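Local coordinates for protein D-glycerate 3-kinase (Cryptococcus neoformans var. grubii serotype A, PDB 6CKG) that probably phosphorylates D-glycerate at the expense of ATP, as a kinase of the P-loop type, at residues Q23-V28 / D69-H74; S30-H35 / I174-F179; A80-D85 / A126-I131. One frame throughout, in Å; residues are numbered along the deposited sequence.

All three contacts are buried and apolar where their side chains meet, and none has a hydrogen bond across it. Contact 1 joins two helices, whereas contacts 2 and 3 each set a helix against a strand of the main sheet. Helix 19-38 serves contacts 1 and 2, which touch where Val28 CG1 lies 3.9 Å from Val176 CG2. Contacts 2 and 3 use neighbouring parallel strands, 176-180 and 79-83, joined by backbone pairing, but pack on opposite faces of the sheet. Their surroundings differ: contact 2 includes an aspartate whose carboxylate is salt-bridged outside it, while contact 3 ends beside a bound diol at the sheet's edge.

Contact 1 (Q23-V28 / D69-H74); sequences QTAGFV and DYLEKH
Ala25 is the first residue of 23-28 to meet the helix 69-74, and its methyl group touches two side chains. Leu71 CD2 lies 3.7 Å from Ala25 CB and almost as near Ala25 CA, at 4.0 Å, so the leucine branch rests on the backbone of the facing helix as well as on its methyl. Tyr70 CE1 comes to 3.9 Å of the same methyl, Ala25 CB, from another direction, the methyl standing oblique to the ring. Tyr70 reaches it because its CG is anti to the backbone N (chi1 -170°), and His74 CD2 lies over one face of the ring, toward its rim. The axes of the short helix segments are 10.6 Å apart at their closest and cross at -66°. Helix 63-75 follows the first strand, 48-53, of a P-loop kinase core and the P-loop after it; the parallel strands of that core run in the order 2-3-1-4-5, and helix 19-38 precedes the first of them. The contact thus joins two helices on one face of the sheet. One turn beyond Ala25, Val28 meets the other branch of Leu71, its CG1 lying 3.9 Å from Leu71 CD1 as the two side chains cross obliquely.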
loop_
_atom_site.group_PDB
_atom_site.type_symbol
_atom_site.label_atom_id
_atom_site.label_comp_id
_atom_site.label_asym_id
_atom_site.label_seq_id
_atom_site.Cartn_x
_atom_site.Cartn_y
_atom_site.Cartn_z
ATOM N N GLN A 23 -17.746 -5.900 -7.023
ATOM C CA GLN A 23 -18.179 -5.093 -5.894
ATOM C C GLN A 23 -17.324 -3.844 -5.758
ATOM O O GLN A 23 -17.843 -2.765 -5.449
ATOM C CB GLN A 23 -18.144 -5.925 -4.610
ATOM C CG GLN A 23 -19.270 -6.945 -4.534
ATOM C CD GLN A 23 -19.227 -7.739 -3.251
ATOM O OE1 GLN A 23 -19.218 -7.170 -2.162
ATOM N NE2 GLN A 23 -19.174 -9.060 -3.374
ATOM N N THR A 24 -16.014 -3.963 -5.989
ATOM C CA THR A 24 -15.153 -2.785 -5.925
ATOM C C THR A 24 -15.492 -1.795 -7.032
ATOM O O THR A 24 -15.476 -0.577 -6.812
ATOM C CB THR A 24 -13.683 -3.188 -6.004
ATOM O OG1 THR A 24 -13.378 -4.105 -4.944
ATOM C CG2 THR A 24 -12.805 -1.965 -5.861
ATOM N N ALA A 25 -15.836 -2.306 -8.219
ATOM C CA ALA A 25 -16.262 -1.439 -9.314
ATOM C C ALA A 25 -17.516 -0.661 -8.944
ATOM O O ALA A 25 -17.607 0.545 -9.203
ATOM C CB ALA A 25 -16.507 -2.269 -10.575
ATOM N N GLY A 26 -18.516 -1.342 -8.367
ATOM C CA GLY A 26 -19.718 -0.636 -7.945
ATOM C C GLY A 26 -19.403 0.501 -6.989
ATOM O O GLY A 26 -19.934 1.609 -7.124
ATOM N N PHE A 27 -18.510 0.243 -6.035
ATOM C CA PHE A 27 -18.078 1.244 -5.052
ATOM C C PHE A 27 -17.308 2.394 -5.711
ATOM O O PHE A 27 -17.548 3.570 -5.407
ATOM C CB PHE A 27 -17.219 0.550 -3.997
ATOM C CG PHE A 27 -16.578 1.484 -2.984
ATOM C CD1 PHE A 27 -17.315 1.973 -1.912
ATOM C CD2 PHE A 27 -15.242 1.838 -3.089
ATOM C CE1 PHE A 27 -16.731 2.815 -0.967
ATOM C CE2 PHE A 27 -14.647 2.684 -2.137
ATOM C CZ PHE A 27 -15.399 3.170 -1.085
ATOM N N VAL A 28 -16.364 2.078 -6.604
ATOM C CA VAL A 28 -15.654 3.134 -7.332
ATOM C C VAL A 28 -16.628 3.993 -8.137
ATOM O O VAL A 28 -16.534 5.226 -8.145
ATOM C CB VAL A 28 -14.553 2.532 -8.223
ATOM C CG1 VAL A 28 -14.020 3.570 -9.167
ATOM C CG2 VAL A 28 -13.406 1.984 -7.332
ATOM N N ASP A 69 -8.595 -2.687 -15.901
ATOM C CA ASP A 69 -9.090 -3.090 -17.220
ATOM C C ASP A 69 -10.592 -3.335 -17.197
ATOM O O ASP A 69 -11.265 -3.185 -18.221
ATOM C CB ASP A 69 -8.365 -4.341 -17.706
ATOM C CG ASP A 69 -6.908 -4.084 -18.028
ATOM O OD1 ASP A 69 -6.570 -2.954 -18.442
ATOM O OD2 ASP A 69 -6.101 -5.020 -17.868
ATOM N N TYR A 70 -11.128 -3.712 -16.040
ATOM C CA TYR A 70 -12.566 -3.903 -15.901
ATOM C C TYR A 70 -13.303 -2.569 -16.003
ATOM O O TYR A 70 -14.298 -2.451 -16.730
ATOM C CB TYR A 70 -12.844 -4.591 -14.561
ATOM C CG TYR A 70 -14.248 -5.077 -14.362
ATOM C CD1 TYR A 70 -15.207 -4.264 -13.770
ATOM C CD2 TYR A 70 -14.614 -6.363 -14.733
ATOM C CE1 TYR A 70 -16.495 -4.713 -13.565
ATOM C CE2 TYR A 70 -15.913 -6.816 -14.541
ATOM C CZ TYR A 70 -16.843 -5.986 -13.961
ATOM O OH TYR A 70 -18.128 -6.431 -13.768
ATOM N N LEU A 71 -12.816 -1.547 -15.284
ATOM C CA LEU A 71 -13.460 -0.235 -15.322
ATOM C C LEU A 71 -13.326 0.418 -16.694
ATOM O O LEU A 71 -14.271 1.062 -17.177
ATOM C CB LEU A 71 -12.873 0.667 -14.233
ATOM C CG LEU A 71 -13.262 0.243 -12.806
ATOM C CD1 LEU A 71 -12.552 1.067 -11.724
ATOM C CD2 LEU A 71 -14.772 0.313 -12.636
ATOM N N GLU A 72 -12.163 0.265 -17.341
ATOM C CA GLU A 72 -11.964 0.863 -18.657
ATOM C C GLU A 72 -12.824 0.172 -19.700
ATOM O O GLU A 72 -13.436 0.832 -20.550
ATOM C CB GLU A 72 -10.485 0.808 -19.067
ATOM C CG GLU A 72 -9.523 1.571 -18.130
ATOM C CD GLU A 72 -8.158 1.874 -18.751
ATOM O OE1 GLU A 72 -7.653 1.027 -19.524
ATOM O OE2 GLU A 72 -7.597 2.966 -18.463
ATOM N N LYS A 73 -12.914 -1.156 -19.631
ATOM C CA LYS A 73 -13.606 -1.886 -20.682
ATOM C C LYS A 73 -15.117 -1.807 -20.523
ATOM O O LYS A 73 -15.830 -1.567 -21.500
ATOM C CB LYS A 73 -13.155 -3.348 -20.709
ATOM C CG LYS A 73 -13.849 -4.173 -21.791
ATOM C CD LYS A 73 -13.703 -5.660 -21.534
ATOM C CE LYS A 73 -14.596 -6.471 -22.461
ATOM N NZ LYS A 73 -14.135 -6.407 -23.877
ATOM N N HIS A 74 -15.623 -2.010 -19.308
ATOM C CA HIS A 74 -17.061 -2.117 -19.100
ATOM C C HIS A 74 -17.724 -0.818 -18.657
ATOM O O HIS A 74 -18.945 -0.701 -18.779
ATOM C CB HIS A 74 -17.363 -3.215 -18.074
ATOM C CG HIS A 74 -16.977 -4.582 -18.535
ATOM N ND1 HIS A 74 -17.563 -5.193 -19.623
ATOM C CD2 HIS A 74 -16.060 -5.457 -18.060
ATOM C CE1 HIS A 74 -17.021 -6.384 -19.800
ATOM N NE2 HIS A 74 -16.103 -6.568 -18.866
#

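Contact 2 (S30-H35 / I174-F179); sequences SQLARH and IDVVIF
Leu32 points from its helix toward the start of strand 176-179, where both of its methyls meet Asp175 and one also reaches Val176. With CG anti to the backbone N (chi1 178°), the isobutyl group projects away from the helix, and CD1 comes within 3.7 Å of Asp175 O, a backbone atom. The second branch, CD2, turns to the side chains: it lies 4.2 Å from Asp175 CB and 4.4 Å from Val176 CG2, a looser approach. Neither Asp175 nor Val176 aims its CB directly at the helix.

Asp175 shows the leucine its aliphatic carbon while its carboxylate is engaged elsewhere, OD1 in a salt bridge with Arg36, also of helix 19-38, and OD2 accepting from Arg78 N. The charged group is thereby held at the margin of an otherwise apolar contact. In the fold, strand 176-180 lies between 48-53 and 79-83 among the parallel strands of the P-loop kinase sheet, and helix 19-38 packs on the face to which Val176 belongs; the next residue, Val177, packs on Leu128 on the opposite face.

Within the helix and away from the strand, Arg34 grips Gln31 side-on. NH2 and NE of Arg34 both donate to Gln31 OE1, at 2.9 and 3.1 Å respectively, NH2 tilted only 18° from the carbonyl plane and NE standing 44° above it. The two hydrogen bonds to one oxygen hold the guanidinium group against the amide of Gln31, one turn back.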
loop_
_atom_site.group_PDB
_atom_site.type_symbol
_atom_site.label_atom_id
_atom_site.label_comp_id
_atom_site.label_asym_id
_atom_site.label_seq_id
_atom_site.Cartn_x
_atom_site.Cartn_y
_atom_site.Cartn_z
ATOM N N SER A 30 -19.850 4.539 -7.645
ATOM C CA SER A 30 -20.674 5.357 -6.761
ATOM C C SER A 30 -19.859 6.487 -6.141
ATOM O O SER A 30 -20.332 7.627 -6.043
ATOM C CB SER A 30 -21.305 4.466 -5.682
ATOM O OG SER A 30 -21.496 5.162 -4.467
ATOM N N GLN A 31 -18.624 6.191 -5.729
ATOM C CA GLN A 31 -17.753 7.227 -5.172
ATOM C C GLN A 31 -17.396 8.271 -6.227
ATOM O O GLN A 31 -17.300 9.467 -5.923
ATOM C CB GLN A 31 -16.487 6.590 -4.605
ATOM C CG GLN A 31 -16.703 5.800 -3.299
ATOM C CD GLN A 31 -17.113 6.685 -2.152
ATOM O OE1 GLN A 31 -16.658 7.825 -2.048
ATOM N NE2 GLN A 31 -17.994 6.172 -1.279
ATOM N N LEU A 32 -17.183 7.836 -7.471
ATOM C CA LEU A 32 -16.918 8.790 -8.548
ATOM C C LEU A 32 -18.105 9.727 -8.758
ATOM O O LEU A 32 -17.924 10.938 -8.945
ATOM C CB LEU A 32 -16.585 8.052 -9.846
ATOM C CG LEU A 32 -16.313 8.922 -11.100
ATOM C CD1 LEU A 32 -15.142 9.884 -10.868
ATOM C CD2 LEU A 32 -16.026 8.064 -12.325
ATOM N N ALA A 33 -19.326 9.188 -8.722
ATOM C CA ALA A 33 -20.508 10.032 -8.904
ATOM C C ALA A 33 -20.656 11.042 -7.770
ATOM O O ALA A 33 -20.997 12.203 -8.016
ATOM C CB ALA A 33 -21.769 9.173 -9.029
ATOM N N ARG A 34 -20.408 10.625 -6.523
ATOM C CA ARG A 34 -20.444 11.563 -5.403
ATOM C C ARG A 34 -19.382 12.645 -5.561
ATOM O O ARG A 34 -19.652 13.836 -5.376
ATOM C CB ARG A 34 -20.243 10.808 -4.082
ATOM C CG ARG A 34 -20.255 11.694 -2.838
ATOM C CD ARG A 34 -19.511 11.046 -1.667
ATOM N NE ARG A 34 -18.233 10.476 -2.094
ATOM C CZ ARG A 34 -17.163 11.195 -2.425
ATOM N NH1 ARG A 34 -17.209 12.523 -2.367
ATOM N NH2 ARG A 34 -16.044 10.589 -2.816
ATOM N N HIS A 35 -18.152 12.229 -5.873
ATOM C CA HIS A 35 -17.045 13.144 -6.141
ATOM C C HIS A 35 -17.421 14.192 -7.184
ATOM O O HIS A 35 -17.193 15.391 -6.987
ATOM C CB HIS A 35 -15.847 12.298 -6.591
ATOM C CG HIS A 35 -14.588 13.060 -6.879
ATOM N ND1 HIS A 35 -13.867 13.722 -5.905
ATOM C CD2 HIS A 35 -13.874 13.184 -8.022
ATOM C CE1 HIS A 35 -12.786 14.255 -6.448
ATOM N NE2 HIS A 35 -12.767 13.945 -7.732
ATOM N N ILE A 174 -8.213 11.760 -16.665
ATOM C CA ILE A 174 -8.258 10.545 -15.861
ATOM C C ILE A 174 -9.477 10.631 -14.943
ATOM O O ILE A 174 -9.671 11.640 -14.254
ATOM C CB ILE A 174 -6.967 10.361 -15.034
ATOM C CG1 ILE A 174 -5.751 10.130 -15.942
ATOM C CG2 ILE A 174 -7.097 9.216 -14.039
ATOM C CD1 ILE A 174 -5.837 8.872 -16.790
ATOM N N ASP A 175 -10.288 9.572 -14.930
ATOM C CA ASP A 175 -11.431 9.521 -14.016
ATOM C C ASP A 175 -11.021 9.106 -12.612
ATOM O O ASP A 175 -11.546 9.639 -11.621
ATOM C CB ASP A 175 -12.483 8.539 -14.535
ATOM C CG ASP A 175 -13.051 8.947 -15.884
ATOM O OD1 ASP A 175 -13.818 9.929 -15.944
ATOM O OD2 ASP A 175 -12.726 8.280 -16.880
ATOM N N VAL A 176 -10.128 8.123 -12.504
ATOM C CA VAL A 176 -9.860 7.443 -11.238
ATOM C C VAL A 176 -8.374 7.148 -11.156
ATOM O O VAL A 176 -7.783 6.658 -12.121
ATOM C CB VAL A 176 -10.667 6.134 -11.119
ATOM C CG1 VAL A 176 -10.262 5.348 -9.862
ATOM C CG2 VAL A 176 -12.169 6.424 -11.130
ATOM N N VAL A 177 -7.772 7.447 -10.008
ATOM C CA VAL A 177 -6.421 7.013 -9.675
ATOM C C VAL A 177 -6.534 5.934 -8.610
ATOM O O VAL A 177 -7.146 6.154 -7.558
ATOM C CB VAL A 177 -5.548 8.183 -9.192
ATOM C CG1 VAL A 177 -4.198 7.676 -8.613
ATOM C CG2 VAL A 177 -5.291 9.159 -10.350
ATOM N N ILE A 178 -5.992 4.756 -8.903
ATOM C CA ILE A 178 -5.834 3.704 -7.907
ATOM C C ILE A 178 -4.440 3.857 -7.301
ATOM O O ILE A 178 -3.431 3.795 -8.019
ATOM C CB ILE A 178 -6.020 2.311 -8.529
ATOM C CG1 ILE A 178 -7.358 2.204 -9.264
ATOM C CG2 ILE A 178 -5.904 1.215 -7.455
ATOM C CD1 ILE A 178 -8.548 2.344 -8.375
ATOM N N PHE A 179 -4.374 4.079 -5.990
ATOM C CA PHE A 179 -3.098 4.227 -5.275
ATOM C C PHE A 179 -3.031 3.133 -4.214
ATOM O O PHE A 179 -3.673 3.237 -3.164
ATOM C CB PHE A 179 -2.971 5.623 -4.665
ATOM C CG PHE A 179 -1.711 5.821 -3.803
ATOM C CD1 PHE A 179 -0.552 5.095 -4.045
ATOM C CD2 PHE A 179 -1.716 6.730 -2.750
ATOM C CE1 PHE A 179 0.596 5.272 -3.243
ATOM C CE2 PHE A 179 -0.581 6.922 -1.955
ATOM C CZ PHE A 179 0.582 6.190 -2.218
#

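Contact 3 (A80-D85 / A126-I131); sequences ATMSLD and AKLKSI. With EDO (1,2-ethanediol), chain C.
Met82 and Leu128 make the tight part of this contact, their side chains sliding past each other in opposite directions. Met82 SD lies 3.5 Å from Leu128 CD1, and Met82 CG follows at 3.8 Å, so the thioether runs alongside one leucine methyl. The methionine is extended as far as the sulfur and then bends (chi3 57°). Leu128's other branch spans to the residue two places earlier in the strand, CD2 lying 4.0 Å from Ala80 CB. Val170 and Ala147, from the strands of the antiparallel pair, pack on Leu128 too, and Met82 also touches Leu121 and Leu125 of the same helix.

Strand 79-83 is the edge strand, within this chain, of the P-loop kinase sheet, and helix 118-129 lies against its face. Because side chains alternate along the strand, Ala80 and Met82 turn to the helix while Thr81 points away from it.

The looser side begins at Ser83, partly exposed and one residue past Met82. Its backbone N donates a nearly straight hydrogen bond (164°) to O2 of a 1,2-ethanediol molecule, 3.0 Å away. This diol, probably from the crystallisation liquor, is also hydrogen-bonded to Pro150 O and Asp86 OD2. The polar ends here find partners outside the helix: Ser83 OG is hydrogen-bonded to Glu180 OE2 on the neighbouring strand, and Asp85 forms a salt bridge with Lys154.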
loop_
_atom_site.group_PDB
_atom_site.type_symbol
_atom_site.label_atom_id
_atom_site.label_comp_id
_atom_site.label_asym_id
_atom_site.label_seq_id
_atom_site.Cartn_x
_atom_site.Cartn_y
_atom_site.Cartn_z
ATOM N N ALA A 80 -5.475 5.540 -13.966
ATOM C CA ALA A 80 -4.035 5.532 -13.750
ATOM C C ALA A 80 -3.813 4.830 -12.426
ATOM O O ALA A 80 -4.643 4.956 -11.519
ATOM C CB ALA A 80 -3.435 6.946 -13.709
ATOM N N THR A 81 -2.721 4.075 -12.315
ATOM C CA THR A 81 -2.425 3.343 -11.087
ATOM C C THR A 81 -1.065 3.744 -10.535
ATOM O O THR A 81 -0.080 3.811 -11.286
ATOM C CB THR A 81 -2.455 1.834 -11.318
ATOM O OG1 THR A 81 -3.770 1.436 -11.702
ATOM C CG2 THR A 81 -2.070 1.094 -10.018
ATOM N N MET A 82 -1.016 4.013 -9.226
ATOM C CA MET A 82 0.224 4.164 -8.469
ATOM C C MET A 82 0.341 3.005 -7.487
ATOM O O MET A 82 -0.557 2.792 -6.661
ATOM C CB MET A 82 0.259 5.492 -7.704
ATOM C CG MET A 82 0.664 6.671 -8.545
ATOM S SD MET A 82 0.512 8.245 -7.689
ATOM C CE MET A 82 1.565 7.971 -6.246
ATOM N N SER A 83 1.439 2.261 -7.573
ATOM C CA SER A 83 1.747 1.198 -6.628
ATOM C C SER A 83 2.880 1.660 -5.719
ATOM O O SER A 83 3.914 2.121 -6.204
ATOM C CB SER A 83 2.144 -0.082 -7.360
ATOM O OG SER A 83 1.141 -0.447 -8.273
ATOM N N LEU A 84 2.684 1.527 -4.407
ATOM C CA LEU A 84 3.663 2.040 -3.447
ATOM C C LEU A 84 5.075 1.508 -3.708
ATOM O O LEU A 84 6.056 2.252 -3.591
ATOM C CB LEU A 84 3.220 1.691 -2.030
ATOM C CG LEU A 84 4.110 2.212 -0.903
ATOM C CD1 LEU A 84 4.047 3.727 -0.899
ATOM C CD2 LEU A 84 3.610 1.641 0.429
ATOM N N ASP A 85 5.200 0.230 -4.068
ATOM C CA ASP A 85 6.525 -0.360 -4.257
ATOM C C ASP A 85 7.284 0.276 -5.417
ATOM O O ASP A 85 8.515 0.225 -5.446
ATOM C CB ASP A 85 6.415 -1.857 -4.513
ATOM C CG ASP A 85 5.883 -2.622 -3.331
ATOM O OD1 ASP A 85 5.381 -2.001 -2.359
ATOM O OD2 ASP A 85 5.966 -3.863 -3.392
ATOM N N ALA A 126 0.256 14.642 -6.897
ATOM C CA ALA A 126 -0.217 15.981 -7.241
ATOM C C ALA A 126 -0.328 16.155 -8.753
ATOM O O ALA A 126 -1.276 16.783 -9.248
ATOM C CB ALA A 126 0.703 17.042 -6.639
ATOM N N LYS A 127 0.616 15.587 -9.503
ATOM C CA LYS A 127 0.541 15.651 -10.960
ATOM C C LYS A 127 -0.716 14.959 -11.472
ATOM O O LYS A 127 -1.432 15.500 -12.322
ATOM C CB LYS A 127 1.795 15.025 -11.576
ATOM C CG LYS A 127 1.992 15.329 -13.071
ATOM C CD LYS A 127 2.301 16.798 -13.309
ATOM C CE LYS A 127 2.685 17.077 -14.760
ATOM N NZ LYS A 127 4.038 16.548 -15.085
ATOM N N LEU A 128 -0.989 13.743 -10.988
ATOM C CA LEU A 128 -2.198 13.050 -11.426
ATOM C C LEU A 128 -3.448 13.831 -11.046
ATOM O O LEU A 128 -4.407 13.897 -11.824
ATOM C CB LEU A 128 -2.252 11.637 -10.842
ATOM C CG LEU A 128 -1.209 10.657 -11.388
ATOM C CD1 LEU A 128 -1.126 9.368 -10.545
ATOM C CD2 LEU A 128 -1.471 10.330 -12.849
ATOM N N LYS A 129 -3.446 14.459 -9.867
ATOM C CA LYS A 129 -4.649 15.140 -9.395
ATOM C C LYS A 129 -4.945 16.421 -10.172
ATOM O O LYS A 129 -6.091 16.868 -10.175
ATOM C CB LYS A 129 -4.536 15.417 -7.895
ATOM C CG LYS A 129 -4.700 14.152 -7.044
ATOM C CD LYS A 129 -4.424 14.402 -5.568
ATOM C CE LYS A 129 -5.568 15.116 -4.878
ATOM N NZ LYS A 129 -6.530 14.163 -4.246
ATOM N N SER A 130 -3.951 17.011 -10.835
ATOM C CA SER A 130 -4.152 18.165 -11.699
ATOM C C SER A 130 -4.245 17.783 -13.171
ATOM O O SER A 130 -4.293 18.671 -14.033
ATOM C CB SER A 130 -3.020 19.175 -11.501
ATOM O OG SER A 130 -1.801 18.684 -12.033
ATOM N N ILE A 131 -4.274 16.487 -13.486
ATOM C CA ILE A 131 -4.141 16.078 -14.886
ATOM C C ILE A 131 -5.377 16.409 -15.733
ATOM O O ILE A 131 -5.281 16.433 -16.968
ATOM C CB ILE A 131 -3.799 14.574 -14.944
ATOM C CG1 ILE A 131 -3.048 14.232 -16.232
ATOM C CG2 ILE A 131 -5.060 13.714 -14.794
ATOM C CD1 ILE A 131 -2.327 12.900 -16.147
HETATM C C1 EDO C . 3.812 2.803 -12.269
HETATM O O1 EDO C . 4.895 1.853 -12.192
HETATM C C2 EDO C . 3.549 3.374 -10.879
HETATM O O2 EDO C . 3.154 2.306 -10.007
#